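Local coordinates for LbaCas13a (C2c2) (Lachnospiraceae bacterium, PDB 5W1I), which probably binds and processes CRISPR RNA and, guided by it, cleaves RNA as a type VI CRISPR effector ribonuclease, at residues L68-N73 and G100-D105; K188-E193 and D224-D229; R197-L202 and R220-Y225. All blocks are in the same frame, centred on the assembly; numbering follows the deposited sequence.

Contact 1. Residues L68-N73 and G100-D105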
loop_
_atom_site.group_PDB
_atom_site.type_symbol
_atom_site.label_atom_id
_atom_site.label_comp_id
_atom_site.label_asym_id
_atom_site.label_seq_id
_atom_site.Cartn_x
_atom_site.Cartn_y
_atom_site.Cartn_z
ATOM N N LEU B 68 31.723 3.582 -19.790
ATOM C CA LEU B 68 31.981 3.147 -18.424
ATOM C C LEU B 68 31.740 1.653 -18.208
ATOM O O LEU B 68 31.538 1.230 -17.063
ATOM C CB LEU B 68 31.141 3.966 -17.443
ATOM C CG LEU B 68 31.388 5.477 -17.479
ATOM C CD1 LEU B 68 30.677 6.168 -16.329
ATOM C CD2 LEU B 68 32.880 5.783 -17.453
ATOM N N TYR B 69 31.764 0.849 -19.268
ATOM C CA TYR B 69 31.600 -0.592 -19.119
ATOM C C TYR B 69 32.821 -1.191 -18.426
ATOM O O TYR B 69 33.954 -1.027 -18.892
ATOM C CB TYR B 69 31.384 -1.252 -20.481
ATOM C CG TYR B 69 31.185 -2.752 -20.405
ATOM C CD1 TYR B 69 32.269 -3.622 -20.443
ATOM C CD2 TYR B 69 29.914 -3.297 -20.285
ATOM C CE1 TYR B 69 32.091 -4.990 -20.368
ATOM C CE2 TYR B 69 29.726 -4.664 -20.212
ATOM C CZ TYR B 69 30.818 -5.506 -20.253
ATOM O OH TYR B 69 30.636 -6.869 -20.177
ATOM N N ARG B 70 32.588 -1.878 -17.310
ATOM C CA ARG B 70 33.616 -2.626 -16.602
ATOM C C ARG B 70 33.057 -3.991 -16.228
ATOM O O ARG B 70 31.869 -4.126 -15.926
ATOM C CB ARG B 70 34.090 -1.896 -15.335
ATOM C CG ARG B 70 34.591 -0.476 -15.563
ATOM C CD ARG B 70 35.911 -0.460 -16.318
ATOM N NE ARG B 70 36.492 0.880 -16.373
ATOM C CZ ARG B 70 36.140 1.813 -17.253
ATOM N NH1 ARG B 70 35.201 1.559 -18.155
ATOM N NH2 ARG B 70 36.723 3.003 -17.230
ATOM N N ILE B 71 33.921 -5.010 -16.249
ATOM C CA ILE B 71 33.467 -6.348 -15.885
ATOM C C ILE B 71 33.264 -6.487 -14.382
ATOM O O ILE B 71 32.540 -7.388 -13.943
ATOM C CB ILE B 71 34.439 -7.427 -16.402
ATOM C CG1 ILE B 71 35.782 -7.347 -15.675
ATOM C CG2 ILE B 71 34.623 -7.305 -17.910
ATOM C CD1 ILE B 71 36.652 -8.567 -15.883
ATOM N N PHE B 72 33.880 -5.623 -13.578
ATOM C CA PHE B 72 33.697 -5.624 -12.134
ATOM C C PHE B 72 32.950 -4.367 -11.711
ATOM O O PHE B 72 33.225 -3.273 -12.213
ATOM C CB PHE B 72 35.041 -5.699 -11.403
ATOM C CG PHE B 72 35.812 -6.960 -11.669
ATOM C CD1 PHE B 72 35.308 -8.191 -11.281
ATOM C CD2 PHE B 72 37.046 -6.914 -12.295
ATOM C CE1 PHE B 72 36.019 -9.355 -11.523
ATOM C CE2 PHE B 72 37.761 -8.073 -12.537
ATOM C CZ PHE B 72 37.247 -9.294 -12.151
ATOM N N ASN B 73 32.010 -4.529 -10.786
ATOM C CA ASN B 73 31.169 -3.434 -10.326
ATOM C C ASN B 73 31.793 -2.717 -9.133
ATOM O O ASN B 73 32.684 -3.238 -8.459
ATOM C CB ASN B 73 29.776 -3.946 -9.952
ATOM C CG ASN B 73 28.816 -3.930 -11.124
ATOM O OD1 ASN B 73 29.210 -3.661 -12.258
ATOM N ND2 ASN B 73 27.549 -4.220 -10.854
ATOM N N GLY B 100 43.982 -0.378 -17.910
ATOM C CA GLY B 100 43.481 -1.645 -17.418
ATOM C C GLY B 100 42.562 -2.312 -18.416
ATOM O O GLY B 100 42.716 -2.170 -19.633
ATOM N N LEU B 101 41.583 -3.051 -17.896
ATOM C CA LEU B 101 40.619 -3.745 -18.750
ATOM C C LEU B 101 39.434 -2.819 -19.029
ATOM O O LEU B 101 38.333 -2.960 -18.491
ATOM C CB LEU B 101 40.179 -5.051 -18.102
ATOM C CG LEU B 101 39.554 -6.081 -19.045
ATOM C CD1 LEU B 101 40.541 -6.472 -20.134
ATOM C CD2 LEU B 101 39.099 -7.304 -18.271
ATOM N N VAL B 102 39.692 -1.845 -19.896
ATOM C CA VAL B 102 38.696 -0.878 -20.338
ATOM C C VAL B 102 38.436 -1.156 -21.814
ATOM O O VAL B 102 39.257 -0.819 -22.675
ATOM C CB VAL B 102 39.158 0.566 -20.112
ATOM C CG1 VAL B 102 38.017 1.536 -20.383
ATOM C CG2 VAL B 102 39.686 0.735 -18.697
ATOM N N LEU B 103 37.291 -1.779 -22.111
ATOM C CA LEU B 103 37.019 -2.211 -23.479
ATOM C C LEU B 103 36.830 -1.028 -24.419
ATOM O O LEU B 103 37.213 -1.109 -25.592
ATOM C CB LEU B 103 35.790 -3.115 -23.514
ATOM C CG LEU B 103 36.052 -4.604 -23.289
ATOM C CD1 LEU B 103 34.798 -5.408 -23.582
ATOM C CD2 LEU B 103 37.210 -5.079 -24.152
ATOM N N SER B 104 36.242 0.070 -23.934
ATOM C CA SER B 104 36.023 1.229 -24.794
ATOM C C SER B 104 37.330 1.816 -25.304
ATOM O O SER B 104 37.329 2.493 -26.336
ATOM C CB SER B 104 35.220 2.300 -24.054
ATOM O OG SER B 104 35.948 2.829 -22.960
ATOM N N ASP B 105 38.440 1.575 -24.606
ATOM C CA ASP B 105 39.745 2.042 -25.054
ATOM C C ASP B 105 40.471 0.992 -25.886
ATOM O O ASP B 105 41.157 1.336 -26.855
ATOM C CB ASP B 105 40.611 2.432 -23.851
ATOM C CG ASP B 105 39.977 3.517 -23.000
ATOM O OD1 ASP B 105 38.955 4.092 -23.428
ATOM O OD2 ASP B 105 40.503 3.793 -21.901
HETATM O O HOH W 1 35.706 -2.849 -19.561
HETATM O O HOH W 2 34.779 0.398 -21.538
HETATM O O HOH W 3 36.822 -4.126 -16.414
#
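The guanidinium of Arg70 lies against Val102, whose CG1 stands 3.4 Å above one face, offset toward the rim between NH1 and NH2; the NH1 to CG1 distance is 3.6 Å. At the guanidinium edge, NH1 donates to the carbonyl oxygen of Tyr69, just before it in the chain, at 3.0 Å, reaching that oxygen from above the carbonyl plane (65° out of it). A bend at chi2 (-70°) folds the arginine back over its own backbone and makes this bond possible. NH1 also bonds Lys67 O and NE bonds Asn96 O, so the group is fixed in rotation by bonds at its rim. The Tyr69 ring meets Leu103 obliquely, CE1 to CD1 at 4.2 Å, and packs edge-to-face with Phe230, while its hydroxyl is engaged by Asp229 of helix 218-230. One face of the Phe72 ring takes Ile71 CG1, offset toward the rim. Ile71, with CG1 between backbone N and carbonyl carbon (chi1 68°), sends CD1 to Leu101 CD2 at 3.6 Å, the two side chains crossing at about a right angle.

No direct hydrogen bond joins the segments; water does the work between their backbones. One molecule donates to Tyr69 O at 2.6 Å and to Leu101 O at 2.8 Å while accepting from Leu103 N. A second links Ile71 N, 3.0 Å away, to the same Leu101 O. Leu101 is the centre of an inverse gamma turn, and Val102 is the N-cap of the short helix 103-106.

The contact thus joins the loop after helix 51-63 to the turn that opens helix 103-106, among helices 83-96, 158-166 and 218-230: Leu101 rests on the second and on Ile95 of the first, while Tyr69 and Leu103 touch Val226, and Ile71 reaches Phe222, of the third.

Contact 2. Residues K188-E193 and D224-D229. With nucleotides of chain A.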
loop_
_atom_site.group_PDB
_atom_site.type_symbol
_atom_site.label_atom_id
_atom_site.label_comp_id
_atom_site.label_asym_id
_atom_site.label_seq_id
_atom_site.Cartn_x
_atom_site.Cartn_y
_atom_site.Cartn_z
ATOM N N LYS B 188 26.461 -8.444 -13.250
ATOM C CA LYS B 188 25.344 -9.384 -13.179
ATOM C C LYS B 188 25.180 -10.152 -14.485
ATOM O O LYS B 188 25.022 -11.378 -14.483
ATOM C CB LYS B 188 24.048 -8.648 -12.832
ATOM C CG LYS B 188 22.875 -9.585 -12.572
ATOM C CD LYS B 188 21.563 -8.829 -12.433
ATOM C CE LYS B 188 21.091 -8.294 -13.777
ATOM N NZ LYS B 188 19.791 -7.573 -13.669
ATOM N N SER B 189 25.218 -9.443 -15.616
ATOM C CA SER B 189 25.030 -10.094 -16.908
ATOM C C SER B 189 26.152 -11.071 -17.236
ATOM O O SER B 189 25.987 -11.904 -18.133
ATOM C CB SER B 189 24.913 -9.045 -18.014
ATOM O OG SER B 189 26.052 -8.205 -18.040
ATOM N N LEU B 190 27.281 -10.991 -16.535
ATOM C CA LEU B 190 28.382 -11.924 -16.721
ATOM C C LEU B 190 28.368 -13.061 -15.709
ATOM O O LEU B 190 29.229 -13.943 -15.779
ATOM C CB LEU B 190 29.723 -11.183 -16.642
ATOM C CG LEU B 190 29.999 -10.105 -17.693
ATOM C CD1 LEU B 190 31.350 -9.454 -17.440
ATOM C CD2 LEU B 190 29.937 -10.688 -19.098
ATOM N N CYS B 191 27.415 -13.067 -14.776
ATOM C CA CYS B 191 27.355 -14.094 -13.735
ATOM C C CYS B 191 26.651 -15.336 -14.285
ATOM O O CYS B 191 25.541 -15.702 -13.890
ATOM C CB CYS B 191 26.657 -13.558 -12.494
ATOM S SG CYS B 191 27.589 -12.291 -11.612
ATOM N N ARG B 192 27.325 -15.983 -15.230
ATOM C CA ARG B 192 26.897 -17.262 -15.771
ATOM C C ARG B 192 27.943 -18.312 -15.428
ATOM O O ARG B 192 29.117 -17.989 -15.219
ATOM C CB ARG B 192 26.680 -17.175 -17.285
ATOM C CG ARG B 192 25.829 -15.978 -17.666
ATOM C CD ARG B 192 24.359 -16.217 -17.377
ATOM N NE ARG B 192 23.559 -15.031 -17.668
ATOM C CZ ARG B 192 23.188 -14.143 -16.749
ATOM N NH1 ARG B 192 23.539 -14.311 -15.481
ATOM N NH2 ARG B 192 22.464 -13.089 -17.096
ATOM N N GLU B 193 27.508 -19.573 -15.371
ATOM C CA GLU B 193 28.380 -20.639 -14.887
ATOM C C GLU B 193 29.650 -20.748 -15.723
ATOM O O GLU B 193 30.763 -20.746 -15.185
ATOM C CB GLU B 193 27.625 -21.968 -14.880
ATOM C CG GLU B 193 28.420 -23.127 -14.301
ATOM C CD GLU B 193 28.653 -24.234 -15.311
ATOM O OE1 GLU B 193 27.896 -24.308 -16.303
ATOM O OE2 GLU B 193 29.594 -25.032 -15.114
ATOM N N ASP B 224 34.683 -13.921 -25.585
ATOM C CA ASP B 224 33.662 -13.745 -26.613
ATOM C C ASP B 224 32.350 -13.256 -26.011
ATOM O O ASP B 224 31.693 -12.374 -26.577
ATOM C CB ASP B 224 33.450 -15.054 -27.373
ATOM C CG ASP B 224 34.567 -15.344 -28.356
ATOM O OD1 ASP B 224 35.479 -14.500 -28.491
ATOM O OD2 ASP B 224 34.535 -16.419 -28.990
ATOM N N TYR B 225 31.960 -13.805 -24.857
ATOM C CA TYR B 225 30.717 -13.376 -24.226
ATOM C C TYR B 225 30.812 -11.938 -23.735
ATOM O O TYR B 225 29.828 -11.190 -23.795
ATOM C CB TYR B 225 30.355 -14.314 -23.074
ATOM C CG TYR B 225 28.984 -14.044 -22.495
ATOM C CD1 TYR B 225 27.852 -14.648 -23.027
ATOM C CD2 TYR B 225 28.821 -13.178 -21.422
ATOM C CE1 TYR B 225 26.596 -14.399 -22.505
ATOM C CE2 TYR B 225 27.570 -12.923 -20.894
ATOM C CZ TYR B 225 26.462 -13.536 -21.439
ATOM O OH TYR B 225 25.216 -13.286 -20.915
ATOM N N VAL B 226 31.982 -11.538 -23.232
ATOM C CA VAL B 226 32.168 -10.160 -22.784
ATOM C C VAL B 226 31.943 -9.194 -23.939
ATOM O O VAL B 226 31.342 -8.126 -23.769
ATOM C CB VAL B 226 33.566 -9.986 -22.158
ATOM C CG1 VAL B 226 33.886 -8.514 -21.952
ATOM C CG2 VAL B 226 33.649 -10.733 -20.837
ATOM N N LEU B 227 32.402 -9.565 -25.137
ATOM C CA LEU B 227 32.156 -8.739 -26.314
ATOM C C LEU B 227 30.672 -8.700 -26.655
ATOM O O LEU B 227 30.137 -7.640 -27.002
ATOM C CB LEU B 227 32.972 -9.264 -27.493
ATOM C CG LEU B 227 34.426 -8.795 -27.542
ATOM C CD1 LEU B 227 35.236 -9.690 -28.457
ATOM C CD2 LEU B 227 34.502 -7.350 -28.003
ATOM N N GLU B 228 29.994 -9.848 -26.569
ATOM C CA GLU B 228 28.546 -9.869 -26.752
ATOM C C GLU B 228 27.853 -8.992 -25.717
ATOM O O GLU B 228 26.868 -8.311 -26.024
ATOM C CB GLU B 228 28.021 -11.302 -26.663
ATOM C CG GLU B 228 28.635 -12.269 -27.661
ATOM C CD GLU B 228 28.217 -13.704 -27.400
ATOM O OE1 GLU B 228 27.137 -13.909 -26.807
ATOM O OE2 GLU B 228 28.967 -14.627 -27.782
ATOM N N ASP B 229 28.356 -9.001 -24.481
ATOM C CA ASP B 229 27.759 -8.185 -23.429
ATOM C C ASP B 229 28.117 -6.715 -23.602
ATOM O O ASP B 229 27.292 -5.834 -23.329
ATOM C CB ASP B 229 28.206 -8.696 -22.059
ATOM C CG ASP B 229 27.502 -7.993 -20.915
ATOM O OD1 ASP B 229 26.257 -8.051 -20.855
ATOM O OD2 ASP B 229 28.196 -7.395 -20.067
ATOM P P A A 18 20.352 -15.537 -22.813
ATOM O OP1 A A 18 20.119 -14.451 -23.798
ATOM O OP2 A A 18 21.721 -16.084 -22.636
ATOM O "O5'" A A 18 19.833 -15.024 -21.397
ATOM C "C5'" A A 18 18.603 -14.324 -21.272
ATOM C "C4'" A A 18 18.227 -14.143 -19.823
ATOM O "O4'" A A 18 18.052 -15.440 -19.199
ATOM C "C3'" A A 18 19.268 -13.448 -18.959
ATOM O "O3'" A A 18 19.206 -12.039 -19.067
ATOM C "C2'" A A 18 18.952 -13.971 -17.563
ATOM O "O2'" A A 18 17.844 -13.282 -17.004
ATOM C "C1'" A A 18 18.529 -15.407 -17.870
ATOM N N9 A A 18 19.657 -16.352 -17.765
ATOM C C8 A A 18 20.410 -16.866 -18.791
ATOM N N7 A A 18 21.350 -17.688 -18.396
ATOM C C5 A A 18 21.204 -17.719 -17.016
ATOM C C6 A A 18 21.901 -18.406 -16.009
ATOM N N6 A A 18 22.925 -19.229 -16.250
ATOM N N1 A A 18 21.506 -18.217 -14.730
ATOM C C2 A A 18 20.479 -17.392 -14.492
ATOM N N3 A A 18 19.745 -16.690 -15.353
ATOM C C4 A A 18 20.165 -16.900 -16.613
ATOM P P G A 19 20.418 -11.127 -18.544
ATOM O OP1 G A 19 21.673 -11.660 -19.135
ATOM O OP2 G A 19 20.303 -10.990 -17.070
ATOM O "O5'" G A 19 20.128 -9.708 -19.204
ATOM C "C5'" G A 19 20.476 -9.463 -20.557
ATOM C "C4'" G A 19 19.293 -9.008 -21.376
ATOM O "O4'" G A 19 18.342 -10.090 -21.544
ATOM C "C3'" G A 19 18.451 -7.883 -20.800
ATOM O "O3'" G A 19 19.047 -6.608 -20.951
ATOM C "C2'" G A 19 17.146 -8.034 -21.573
ATOM O "O2'" G A 19 17.279 -7.488 -22.876
ATOM C "C1'" G A 19 17.044 -9.555 -21.707
ATOM N N9 G A 19 16.126 -10.138 -20.710
ATOM C C8 G A 19 16.416 -10.827 -19.558
ATOM N N7 G A 19 15.346 -11.201 -18.906
ATOM C C5 G A 19 14.286 -10.728 -19.670
ATOM C C6 G A 19 12.881 -10.822 -19.479
ATOM O O6 G A 19 12.258 -11.362 -18.558
ATOM N N1 G A 19 12.178 -10.197 -20.506
ATOM C C2 G A 19 12.750 -9.563 -21.581
ATOM N N2 G A 19 11.907 -9.019 -22.469
ATOM N N3 G A 19 14.056 -9.470 -21.771
ATOM C C4 G A 19 14.756 -10.069 -20.785
#
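Ser189 and Asp229 meet through their side chains, OG donating to OD1 at 2.8 Å from above the carboxylate plane. The carbonyl oxygen of Ser189 also receives the Tyr225 hydroxyl at 3.2 Å, arriving almost in line with the C=O bond (163°). Beside these polar links, on the side toward Val226, Leu190 CD2 lies at the edge of the Tyr225 ring, 3.6 Å from CD2 of the tyrosine, and touches Val226 CG2 at 4.1 Å.

Arg192 extends the contact to RNA. A bend at chi2 (-77°) brings its guanidinium back to Cys191 O and over Ser189 O, which lies at the centre of one face; the base of A18 of chain A lies off-centre over the opposite one. At the edge, NH2 donates to G19 OP1 of chain A at 2.6 Å. NH1 bonds Cys191 O from above that carbonyl plane, which helps fix the group.

In the next shell, Tyr69 OH bonds Asp229 OD2, and Lys187 NZ bonds Ser189 OG and makes a weak, long ion pair with Asp229.

Base on a guanidinium face and phosphate at its edge form an RNA-binding arginine site, carried by the N-cap residue of helix 193-206 and backed by helix 218-230.

Contact 3. Residues R197-L202 and R220-Y225; sequences RGLKKL and RDFIDY
Gly198 and Phe222 mark the crossing of a helix-loop-helix pair, 193-206 and 218-230, packed nearly perpendicular. The short axes of the two segments pass 8.0 Å apart, with 97° between their N-to-C directions, and the two CA atoms come within 5.0 Å. Such closeness rests on the glycine: with no side chain between the helices, its carbonyl carbon faces Phe222 CB directly, at 3.8 Å. A wider, pi-type turn at residues 220-223 lies just where Phe222 is presented.

The main aromatic interaction is a CH-pi contact. Leu199 CB sits over one face of the Phe222 ring, 4.0 Å from its centroid and 28° off the normal. Farther along the ring, Leu199 CD1 touches CZ at 3.5 Å, so backbone-proximal and terminal carbons of one leucine bear on a single phenylalanine. The ring is thrown across the interface because Phe222 CG points away from its own backbone N (chi1 175°).

Further apolar packing comes from Leu202, whose CD1 reaches Ile223 CD1 at 4.2 Å and, more distantly, the Phe222 ring obliquely. Both Leu202 and Ile223 go on to touch Phe161 of helix 158-166, which extends the apolar core.

No hydrogen bond crosses between the segments; polar pairs flank the apolar crossing. Asp221 forms a salt bridge with Arg194, joining the same two helices, and Lys201 NZ bonds Ile216 O in the connecting loop. Within helix 218-230, Arg220 NH1 pairs with Asp224 OD2 at 2.8 Å, meeting that oxygen on its anti side, somewhat out of the carboxylate plane; Ser136 OG is a further partner of the same oxygen.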
loop_
_atom_site.group_PDB
_atom_site.type_symbol
_atom_site.label_atom_id
_atom_site.label_comp_id
_atom_site.label_asym_id
_atom_site.label_seq_id
_atom_site.Cartn_x
_atom_site.Cartn_y
_atom_site.Cartn_z
ATOM N N ARG B 197 33.615 -19.407 -14.836
ATOM C CA ARG B 197 34.721 -20.353 -14.919
ATOM C C ARG B 197 35.774 -19.899 -15.921
ATOM O O ARG B 197 36.969 -20.131 -15.709
ATOM C CB ARG B 197 34.191 -21.739 -15.289
ATOM C CG ARG B 197 33.397 -22.408 -14.179
ATOM C CD ARG B 197 32.627 -23.611 -14.699
ATOM N NE ARG B 197 33.512 -24.665 -15.186
ATOM C CZ ARG B 197 33.096 -25.741 -15.845
ATOM N NH1 ARG B 197 31.805 -25.905 -16.100
ATOM N NH2 ARG B 197 33.970 -26.653 -16.251
ATOM N N GLY B 198 35.353 -19.254 -17.010
ATOM C CA GLY B 198 36.316 -18.719 -17.959
ATOM C C GLY B 198 37.115 -17.564 -17.388
ATOM O O GLY B 198 38.315 -17.441 -17.646
ATOM N N LEU B 199 36.462 -16.703 -16.605
ATOM C CA LEU B 199 37.162 -15.577 -15.998
ATOM C C LEU B 199 38.177 -16.047 -14.964
ATOM O O LEU B 199 39.295 -15.522 -14.903
ATOM C CB LEU B 199 36.158 -14.611 -15.366
ATOM C CG LEU B 199 36.747 -13.467 -14.539
ATOM C CD1 LEU B 199 37.683 -12.615 -15.381
ATOM C CD2 LEU B 199 35.640 -12.613 -13.943
ATOM N N LYS B 200 37.809 -17.031 -14.139
ATOM C CA LYS B 200 38.744 -17.534 -13.139
ATOM C C LYS B 200 39.958 -18.181 -13.794
ATOM O O LYS B 200 41.095 -17.966 -13.358
ATOM C CB LYS B 200 38.048 -18.525 -12.207
ATOM C CG LYS B 200 39.012 -19.279 -11.302
ATOM C CD LYS B 200 38.321 -19.836 -10.071
ATOM C CE LYS B 200 39.326 -20.497 -9.142
ATOM N NZ LYS B 200 38.680 -21.067 -7.930
ATOM N N LYS B 201 39.738 -18.976 -14.845
ATOM C CA LYS B 201 40.856 -19.603 -15.547
ATOM C C LYS B 201 41.800 -18.555 -16.122
ATOM O O LYS B 201 43.024 -18.737 -16.109
ATOM C CB LYS B 201 40.333 -20.524 -16.649
ATOM C CG LYS B 201 41.411 -21.331 -17.353
ATOM C CD LYS B 201 40.797 -22.337 -18.315
ATOM C CE LYS B 201 41.867 -23.086 -19.091
ATOM N NZ LYS B 201 41.279 -24.133 -19.972
ATOM N N LEU B 202 41.251 -17.449 -16.627
ATOM C CA LEU B 202 42.096 -16.362 -17.111
ATOM C C LEU B 202 42.832 -15.686 -15.960
ATOM O O LEU B 202 44.026 -15.385 -16.071
ATOM C CB LEU B 202 41.252 -15.351 -17.890
ATOM C CG LEU B 202 41.945 -14.130 -18.501
ATOM C CD1 LEU B 202 41.276 -13.738 -19.808
ATOM C CD2 LEU B 202 41.923 -12.957 -17.540
ATOM N N ARG B 220 36.277 -18.526 -25.892
ATOM C CA ARG B 220 34.882 -18.703 -26.280
ATOM C C ARG B 220 33.929 -18.506 -25.107
ATOM O O ARG B 220 32.846 -17.932 -25.276
ATOM C CB ARG B 220 34.684 -20.091 -26.893
ATOM C CG ARG B 220 33.339 -20.283 -27.576
ATOM C CD ARG B 220 33.364 -19.764 -29.006
ATOM N NE ARG B 220 32.022 -19.665 -29.573
ATOM C CZ ARG B 220 31.359 -18.523 -29.724
ATOM N NH1 ARG B 220 31.917 -17.377 -29.360
ATOM N NH2 ARG B 220 30.140 -18.526 -30.247
ATOM N N ASP B 221 34.306 -18.972 -23.914
ATOM C CA ASP B 221 33.372 -18.964 -22.792
ATOM C C ASP B 221 33.338 -17.627 -22.062
ATOM O O ASP B 221 32.299 -17.270 -21.495
ATOM C CB ASP B 221 33.718 -20.084 -21.810
ATOM C CG ASP B 221 33.483 -21.463 -22.393
ATOM O OD1 ASP B 221 32.435 -21.662 -23.046
ATOM O OD2 ASP B 221 34.346 -22.346 -22.204
ATOM N N PHE B 222 34.442 -16.880 -22.053
ATOM C CA PHE B 222 34.481 -15.602 -21.350
ATOM C C PHE B 222 34.673 -14.423 -22.294
ATOM O O PHE B 222 33.794 -13.557 -22.369
ATOM C CB PHE B 222 35.578 -15.603 -20.278
ATOM C CG PHE B 222 35.754 -14.272 -19.603
ATOM C CD1 PHE B 222 34.815 -13.815 -18.693
ATOM C CD2 PHE B 222 36.849 -13.471 -19.890
ATOM C CE1 PHE B 222 34.965 -12.587 -18.075
ATOM C CE2 PHE B 222 37.006 -12.242 -19.275
ATOM C CZ PHE B 222 36.062 -11.799 -18.367
ATOM N N ILE B 223 35.801 -14.355 -23.009
ATOM C CA ILE B 223 36.132 -13.154 -23.777
ATOM C C ILE B 223 35.072 -12.884 -24.839
ATOM O O ILE B 223 34.602 -11.751 -24.997
ATOM C CB ILE B 223 37.534 -13.282 -24.400
ATOM C CG1 ILE B 223 38.607 -13.257 -23.311
ATOM C CG2 ILE B 223 37.770 -12.173 -25.415
ATOM C CD1 ILE B 223 40.018 -13.418 -23.838
ATOM N N ASP B 224 34.683 -13.921 -25.585
ATOM C CA ASP B 224 33.662 -13.745 -26.613
ATOM C C ASP B 224 32.350 -13.256 -26.011
ATOM O O ASP B 224 31.693 -12.374 -26.577
ATOM C CB ASP B 224 33.450 -15.054 -27.373
ATOM C CG ASP B 224 34.567 -15.344 -28.356
ATOM O OD1 ASP B 224 35.479 -14.500 -28.491
ATOM O OD2 ASP B 224 34.535 -16.419 -28.990
ATOM N N TYR B 225 31.960 -13.805 -24.857
ATOM C CA TYR B 225 30.717 -13.376 -24.226
ATOM C C TYR B 225 30.812 -11.938 -23.735
ATOM O O TYR B 225 29.828 -11.190 -23.795
ATOM C CB TYR B 225 30.355 -14.314 -23.074
ATOM C CG TYR B 225 28.984 -14.044 -22.495
ATOM C CD1 TYR B 225 27.852 -14.648 -23.027
ATOM C CD2 TYR B 225 28.821 -13.178 -21.422
ATOM C CE1 TYR B 225 26.596 -14.399 -22.505
ATOM C CE2 TYR B 225 27.570 -12.923 -20.894
ATOM C CZ TYR B 225 26.462 -13.536 -21.439
ATOM O OH TYR B 225 25.216 -13.286 -20.915
#

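In the fold
Along the chain, contact 1 closes before contacts 2 and 3 open, and these two end on the same helix, 218-230, sharing Asp224 and Tyr225. Their centres lie 9 Å apart; that of contact 1 is 13 Å from contact 2 and 15 Å from contact 3. Contact 1 joins both neighbours: Ile71 packs on Leu190 of contact 2, while Ile71 and Phe72 reach Leu199 of contact 3. Helix 218-230 is therefore a common support, touched by the N-terminal loops, the RNA-binding loop and helix 193-206. The centres of the three contacts lie about 37 to 45 Å from the chain's centre, in one mostly helical N-terminal region that contacts the bound RNA.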